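Local coordinates for uncharacterized protein (Bombyx mori, PDB 5AZ0) that is an aldo-keto reductase (AKR2E5) of the silkworm, so probably reduces carbonyl compounds to alcohols with a nicotinamide cofactor, at residues D208-D211 against Y212-N216; G309-T312 against V313-L316. One frame throughout, in Å; residues are numbered along the deposited sequence.

Contact 1. Residues D208-D211 against Y212-N216; sequences DLVD and YCQAN. With ACT (acetate ion), chain J.
V210 turns CG1 anti to its backbone N (chi1 169°), and Q214, one helical turn on, sets CG anti to its own carbonyl carbon (chi1 -65°) with an extended chain beyond; the two side chains therefore run side by side in the same direction. V210 CG1 lies 3.7 Å from Q214 CD, so methyl packs against the amide carbon. The ends of that amide have separate partners: NE2 is hydrogen-bonded to R270 O, while OE1 accepts a hydrogen bond from a water at 2.7 Å, and the same water donates to D211 OD1 at 3.0 Å. Were Q214 shortened to an alanine, R270 O would probably lose this donor, the water one of its anchors and V210 CG1 the amide it packs against. On the inner side of the helix, L209 CD1 meets C213 SG at 4.0 Å, and both side chains lean on N196 of strand 195-199. Y212 packs on I179, which L209 also touches, and on K183 of helix 179-188. At the C-terminal end, N216 ND2 donates to Y212 O at 2.9 Å and stands over one face of the Y212 ring, offset toward its rim. N216 N reaches the same oxygen from the other face of the carbonyl plane, so two donors grip it where the helix ends. At the other end an acetate ion accepts from D208 N at 2.8 Å. The chemistry is thus graded round this TIM-barrel helix: apolar contacts toward the strands, a carboxylate and an amide joined by water on another flank, and both helix ends occupied by polar partners.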
ATOM      1  N   ASP A 208       9.094 -15.585   2.195  1.00 25.73           N
ATOM      2  CA  ASP A 208      10.366 -15.505   1.441  1.00 29.54           C
ATOM      3  C   ASP A 208      10.538 -14.107   0.842  1.00 27.91           C
ATOM      4  O   ASP A 208      11.628 -13.563   0.863  1.00 24.85           O
ATOM      5  CB  ASP A 208      10.437 -16.545   0.286  1.00 28.25           C
ATOM      6  CG  ASP A 208      10.629 -17.994   0.794  1.00 34.17           C
ATOM      7  OD1 ASP A 208      10.849 -18.196   1.977  1.00 30.13           O
ATOM      8  OD2 ASP A 208      10.472 -18.934  -0.003  1.00 40.83           O
ATOM      9  N   LEU A 209       9.467 -13.582   0.242  1.00 27.24           N
ATOM     10  CA  LEU A 209       9.539 -12.214  -0.357  1.00 27.20           C
ATOM     11  C   LEU A 209       9.847 -11.132   0.735  1.00 21.34           C
ATOM     12  O   LEU A 209      10.789 -10.365   0.601  1.00 22.90           O
ATOM     13  CB  LEU A 209       8.282 -11.923  -1.164  1.00 25.79           C
ATOM     14  CG  LEU A 209       8.147 -10.527  -1.868  1.00 27.26           C
ATOM     15  CD1 LEU A 209       9.361 -10.229  -2.707  1.00 24.58           C
ATOM     16  CD2 LEU A 209       6.803 -10.477  -2.637  1.00 27.57           C
ATOM     17  N   VAL A 210       9.212 -11.250   1.883  1.00 20.84           N
ATOM     18  CA  VAL A 210       9.468 -10.303   2.976  1.00 21.94           C
ATOM     19  C   VAL A 210      10.905 -10.407   3.456  1.00 25.81           C
ATOM     20  O   VAL A 210      11.580  -9.406   3.622  1.00 25.39           O
ATOM     21  CB  VAL A 210       8.462 -10.521   4.114  1.00 23.22           C
ATOM     22  CG1 VAL A 210       8.832  -9.755   5.391  1.00 24.32           C
ATOM     23  CG2 VAL A 210       7.070 -10.131   3.652  1.00 24.03           C
ATOM     24  N   ASP A 211      11.388 -11.633   3.655  1.00 26.93           N
ATOM     25  CA  ASP A 211      12.731 -11.849   4.136  1.00 24.39           C
ATOM     26  C   ASP A 211      13.724 -11.328   3.143  1.00 22.24           C
ATOM     27  O   ASP A 211      14.690 -10.710   3.509  1.00 22.35           O
ATOM     28  CB  ASP A 211      12.999 -13.377   4.398  1.00 25.79           C
ATOM     29  CG  ASP A 211      12.252 -13.922   5.625  1.00 27.78           C
ATOM     30  OD1 ASP A 211      11.708 -13.153   6.466  1.00 33.12           O
ATOM     31  OD2 ASP A 211      12.156 -15.145   5.730  1.00 34.74           O
ATOM     32  N   TYR A 212      13.487 -11.604   1.877  1.00 22.49           N
ATOM     33  CA  TYR A 212      14.403 -11.096   0.845  1.00 22.56           C
ATOM     34  C   TYR A 212      14.463  -9.541   0.861  1.00 23.75           C
ATOM     35  O   TYR A 212      15.552  -8.900   0.793  1.00 25.90           O
ATOM     36  CB  TYR A 212      13.978 -11.594  -0.565  1.00 23.51           C
ATOM     37  CG  TYR A 212      14.957 -11.121  -1.620  1.00 26.39           C
ATOM     38  CD1 TYR A 212      16.228 -11.724  -1.753  1.00 28.97           C
ATOM     39  CD2 TYR A 212      14.681 -10.057  -2.419  1.00 25.17           C
ATOM     40  CE1 TYR A 212      17.141 -11.268  -2.695  1.00 27.80           C
ATOM     41  CE2 TYR A 212      15.598  -9.562  -3.332  1.00 25.67           C
ATOM     42  CZ  TYR A 212      16.814 -10.162  -3.470  1.00 28.87           C
ATOM     43  OH  TYR A 212      17.686  -9.638  -4.401  1.00 27.84           O
ATOM     44  N   CYS A 213      13.298  -8.928   0.923  1.00 22.58           N
ATOM     45  CA  CYS A 213      13.250  -7.407   0.978  1.00 22.66           C
ATOM     46  C   CYS A 213      13.992  -6.862   2.174  1.00 19.89           C
ATOM     47  O   CYS A 213      14.861  -5.993   2.036  1.00 17.78           O
ATOM     48  CB  CYS A 213      11.787  -6.903   0.908  1.00 21.95           C
ATOM     49  SG  CYS A 213      11.004  -7.146  -0.768  1.00 23.87           S
ATOM     50  N   GLN A 214      13.662  -7.393   3.343  1.00 20.09           N
ATOM     51  CA  GLN A 214      14.268  -6.950   4.594  1.00 22.83           C
ATOM     52  C   GLN A 214      15.743  -7.237   4.604  1.00 24.67           C
ATOM     53  O   GLN A 214      16.496  -6.351   5.073  1.00 23.15           O
ATOM     54  CB  GLN A 214      13.568  -7.563   5.799  1.00 23.87           C
ATOM     55  CG  GLN A 214      12.112  -7.049   5.867  1.00 25.13           C
ATOM     56  CD  GLN A 214      11.363  -7.587   7.060  1.00 28.32           C
ATOM     57  OE1 GLN A 214      11.740  -8.610   7.570  1.00 26.44           O
ATOM     58  NE2 GLN A 214      10.319  -6.892   7.518  1.00 28.80           N
ATOM     59  N   ALA A 215      16.196  -8.387   4.021  1.00 22.14           N
ATOM     60  CA  ALA A 215      17.679  -8.601   3.953  1.00 26.13           C
ATOM     61  C   ALA A 215      18.351  -7.588   3.077  1.00 25.98           C
ATOM     62  O   ALA A 215      19.535  -7.387   3.230  1.00 26.26           O
ATOM     63  CB  ALA A 215      18.061 -10.009   3.436  1.00 27.25           C
ATOM     64  N   ASN A 216      17.632  -7.016   2.095  1.00 23.79           N
ATOM     65  CA  ASN A 216      18.190  -5.996   1.243  1.00 22.17           C
ATOM     66  C   ASN A 216      17.800  -4.571   1.652  1.00 24.00           C
ATOM     67  O   ASN A 216      17.956  -3.630   0.879  1.00 24.72           O
ATOM     68  CB  ASN A 216      17.810  -6.300  -0.164  1.00 23.99           C
ATOM     69  CG  ASN A 216      18.582  -7.504  -0.710  1.00 26.75           C
ATOM     70  OD1 ASN A 216      19.693  -7.344  -1.150  1.00 29.35           O
ATOM     71  ND2 ASN A 216      18.026  -8.668  -0.631  1.00 26.46           N
TER
HETATM   72  C   ACT J 409       6.143 -17.619   1.456  0.80 38.26           C
HETATM   73  O   ACT J 409       7.373 -17.635   1.392  0.80 36.95           O
HETATM   74  OXT ACT J 409       5.559 -16.965   0.602  0.80 44.67           O
HETATM   75  CH3 ACT J 409       5.331 -18.276   2.552  0.80 38.57           C
HETATM   76  O   HOH W   1      13.269 -10.864   7.541  1.00 36.01           O

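Contact 2. Residues G309-T312 against V313-L316; sequences GFRT and VRPL. With ACT (acetate ion), chain G; ACT (acetate ion), chain D.
R311 and R314 cross at about a right angle, with their guanidinium planes 82° apart: R314 NH2 lies at the edge of the R311 group, in its plane, and R311 CD sits over one face of R314. R314 NH2 comes 3.5 Å from R311 CB. A water beside the two groups bridges them, accepting from R311 NE at 2.8 Å and R314 NH2 at 2.9 Å. An acetate ion probably offsets part of the like charge: its OXT takes R314 NE at 2.6 Å, in the guanidinium plane, and its O takes R314 NH2. The same acetate O also accepts from R311 N at 3.1 Å. The methyl of that acetate rests over the F310 ring, offset toward the rim. R314 can meet the ion with NE and NH2 because its chain bends at chi3 (-66°). A second acetate accepts from R311 NH1, and another water accepts from that NH1 and can donate to V313 O. Farther out, R311 makes a cation-pi contact with F326 and packs on L204 and Q206, while R314 touches Y324. E199, at the end of strand 195-199, accepts from T312 N and V313 N through its two carboxylate oxygens, tying this surface loop, which follows helix 297-304, to the parallel strands of the barrel.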
ATOM      1  N   GLY A 309      -1.195 -19.455   1.603  1.00 38.93           N
ATOM      2  CA  GLY A 309      -1.075 -19.060   0.234  1.00 34.58           C
ATOM      3  C   GLY A 309      -2.311 -18.472  -0.429  1.00 33.10           C
ATOM      4  O   GLY A 309      -2.229 -18.141  -1.600  1.00 33.32           O
ATOM      5  N   PHE A 310      -3.403 -18.270   0.291  1.00 30.12           N
ATOM      6  CA  PHE A 310      -4.621 -17.681  -0.292  1.00 32.98           C
ATOM      7  C   PHE A 310      -4.449 -16.143  -0.535  1.00 34.50           C
ATOM      8  O   PHE A 310      -4.268 -15.371   0.413  1.00 29.93           O
ATOM      9  CB  PHE A 310      -5.809 -17.893   0.667  1.00 33.80           C
ATOM     10  CG  PHE A 310      -7.129 -17.478   0.077  1.00 39.46           C
ATOM     11  CD1 PHE A 310      -7.573 -16.150   0.158  1.00 45.07           C
ATOM     12  CD2 PHE A 310      -7.945 -18.414  -0.587  1.00 45.93           C
ATOM     13  CE1 PHE A 310      -8.774 -15.752  -0.463  1.00 48.36           C
ATOM     14  CE2 PHE A 310      -9.158 -18.031  -1.190  1.00 48.68           C
ATOM     15  CZ  PHE A 310      -9.576 -16.701  -1.130  1.00 49.00           C
ATOM     16  N   ARG A 311      -4.506 -15.724  -1.786  1.00 34.80           N
ATOM     17  CA  ARG A 311      -4.210 -14.359  -2.193  1.00 33.82           C
ATOM     18  C   ARG A 311      -5.552 -13.641  -2.420  1.00 34.39           C
ATOM     19  O   ARG A 311      -6.346 -14.024  -3.275  1.00 36.80           O
ATOM     20  CB  ARG A 311      -3.382 -14.402  -3.455  1.00 32.91           C
ATOM     21  CG  ARG A 311      -2.925 -13.035  -3.895  1.00 31.73           C
ATOM     22  CD  ARG A 311      -2.161 -13.155  -5.167  1.00 31.96           C
ATOM     23  NE  ARG A 311      -0.850 -13.747  -4.959  1.00 33.00           N
ATOM     24  CZ  ARG A 311       0.213 -13.115  -4.462  1.00 34.84           C
ATOM     25  NH1 ARG A 311       0.147 -11.813  -4.083  1.00 32.40           N
ATOM     26  NH2 ARG A 311       1.375 -13.793  -4.332  1.00 34.72           N
ATOM     27  N   THR A 312      -5.823 -12.663  -1.574  1.00 34.55           N
ATOM     28  CA  THR A 312      -7.054 -11.854  -1.647  1.00 37.14           C
ATOM     29  C   THR A 312      -7.155 -11.070  -2.946  1.00 36.73           C
ATOM     30  O   THR A 312      -8.228 -10.966  -3.490  1.00 39.21           O
ATOM     31  CB  THR A 312      -7.113 -10.909  -0.449  1.00 37.48           C
ATOM     32  OG1 THR A 312      -7.107 -11.687   0.769  1.00 38.46           O
ATOM     33  CG2 THR A 312      -8.330 -10.015  -0.528  1.00 36.32           C
ATOM     34  N   VAL A 313      -6.022 -10.556  -3.459  1.00 35.91           N
ATOM     35  CA  VAL A 313      -6.015  -9.666  -4.666  1.00 36.09           C
ATOM     36  C   VAL A 313      -5.258 -10.310  -5.830  1.00 32.02           C
ATOM     37  O   VAL A 313      -4.026 -10.343  -5.841  1.00 32.47           O
ATOM     38  CB  VAL A 313      -5.415  -8.253  -4.333  1.00 36.41           C
ATOM     39  CG1 VAL A 313      -5.327  -7.373  -5.581  1.00 37.61           C
ATOM     40  CG2 VAL A 313      -6.234  -7.548  -3.249  1.00 33.29           C
ATOM     41  N   ARG A 314      -5.992 -10.855  -6.792  1.00 36.31           N
ATOM     42  CA  ARG A 314      -5.385 -11.685  -7.855  1.00 35.59           C
ATOM     43  C   ARG A 314      -6.096 -11.332  -9.122  1.00 35.82           C
ATOM     44  O   ARG A 314      -7.125 -11.874  -9.463  1.00 35.28           O
ATOM     45  CB  ARG A 314      -5.460 -13.192  -7.555  1.00 35.77           C
ATOM     46  CG  ARG A 314      -4.758 -14.064  -8.623  1.00 39.10           C
ATOM     47  CD  ARG A 314      -4.994 -15.579  -8.423  1.00 41.48           C
ATOM     48  NE  ARG A 314      -4.370 -16.060  -7.191  1.00 45.29           N
ATOM     49  CZ  ARG A 314      -3.112 -16.471  -7.059  1.00 41.47           C
ATOM     50  NH1 ARG A 314      -2.289 -16.500  -8.091  1.00 48.37           N
ATOM     51  NH2 ARG A 314      -2.689 -16.897  -5.879  1.00 40.94           N
ATOM     52  N   PRO A 315      -5.600 -10.307  -9.782  1.00 40.65           N
ATOM     53  CA  PRO A 315      -6.344  -9.786 -10.909  1.00 35.56           C
ATOM     54  C   PRO A 315      -6.072 -10.656 -12.140  1.00 36.19           C
ATOM     55  O   PRO A 315      -5.088 -10.450 -12.850  1.00 27.59           O
ATOM     56  CB  PRO A 315      -5.825  -8.339 -11.019  1.00 41.01           C
ATOM     57  CG  PRO A 315      -4.479  -8.373 -10.405  1.00 41.72           C
ATOM     58  CD  PRO A 315      -4.458  -9.464  -9.396  1.00 40.07           C
ATOM     59  N   LEU A 316      -6.989 -11.602 -12.404  1.00 41.03           N
ATOM     60  CA  LEU A 316      -6.750 -12.647 -13.433  1.00 39.94           C
ATOM     61  C   LEU A 316      -6.636 -12.092 -14.805  1.00 34.60           C
ATOM     62  O   LEU A 316      -5.828 -12.589 -15.582  1.00 38.17           O
ATOM     63  CB  LEU A 316      -7.835 -13.743 -13.377  1.00 43.34           C
ATOM     64  CG  LEU A 316      -7.679 -14.538 -12.054  1.00 50.30           C
ATOM     65  CD1 LEU A 316      -8.981 -15.220 -11.665  1.00 55.12           C
ATOM     66  CD2 LEU A 316      -6.466 -15.502 -12.058  1.00 49.68           C
TER
HETATM   67  C   ACT G 406      -6.016 -17.182  -4.522  1.00 58.79           C
HETATM   68  O   ACT G 406      -4.906 -17.673  -4.108  1.00 43.88           O
HETATM   69  OXT ACT G 406      -6.207 -16.304  -5.419  1.00 59.67           O
HETATM   70  CH3 ACT G 406      -7.244 -17.620  -3.857  1.00 58.28           C
HETATM   71  C   ACT D 403       3.845 -10.380  -4.803  0.80 45.77           C
HETATM   72  O   ACT D 403       2.755 -10.160  -4.072  0.80 45.85           O
HETATM   73  OXT ACT D 403       4.576  -9.500  -5.340  0.80 35.22           O
HETATM   74  CH3 ACT D 403       4.389 -11.745  -5.119  0.80 35.68           C
HETATM   75  O   HOH W   2       0.045 -16.395  -5.118  0.50 12.89           O
HETATM   76  O   HOH W   3      -1.783  -9.766  -4.150  1.00 24.71           O
HETATM   77  O   HOH W   4      -8.713 -10.504  -6.699  1.00 55.80           O

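How the contacts relate
Contact 1 is partly buried and contact 2 lies at the surface; their centres are 20 Å apart, the nearest atoms about 7 Å, and they do not touch. Both are nevertheless tied to strand 195-199: residues 208-215 make up nearly all of the helix 207-215 that follows it in a beta-alpha-beta unit, with N216 just past its end, and the loop 309-316 is fastened to E199 at the strand's end. Contact 1 is built on regular main-chain helical bonds with apolar side chains facing the barrel. Contact 2 has no direct hydrogen bond between its two segments, and relies on waters and acetate to link arginines. Acetates, probably from the crystallisation liquor, attend both, one at a backbone N-H of the helix, the others chiefly at charged side chains.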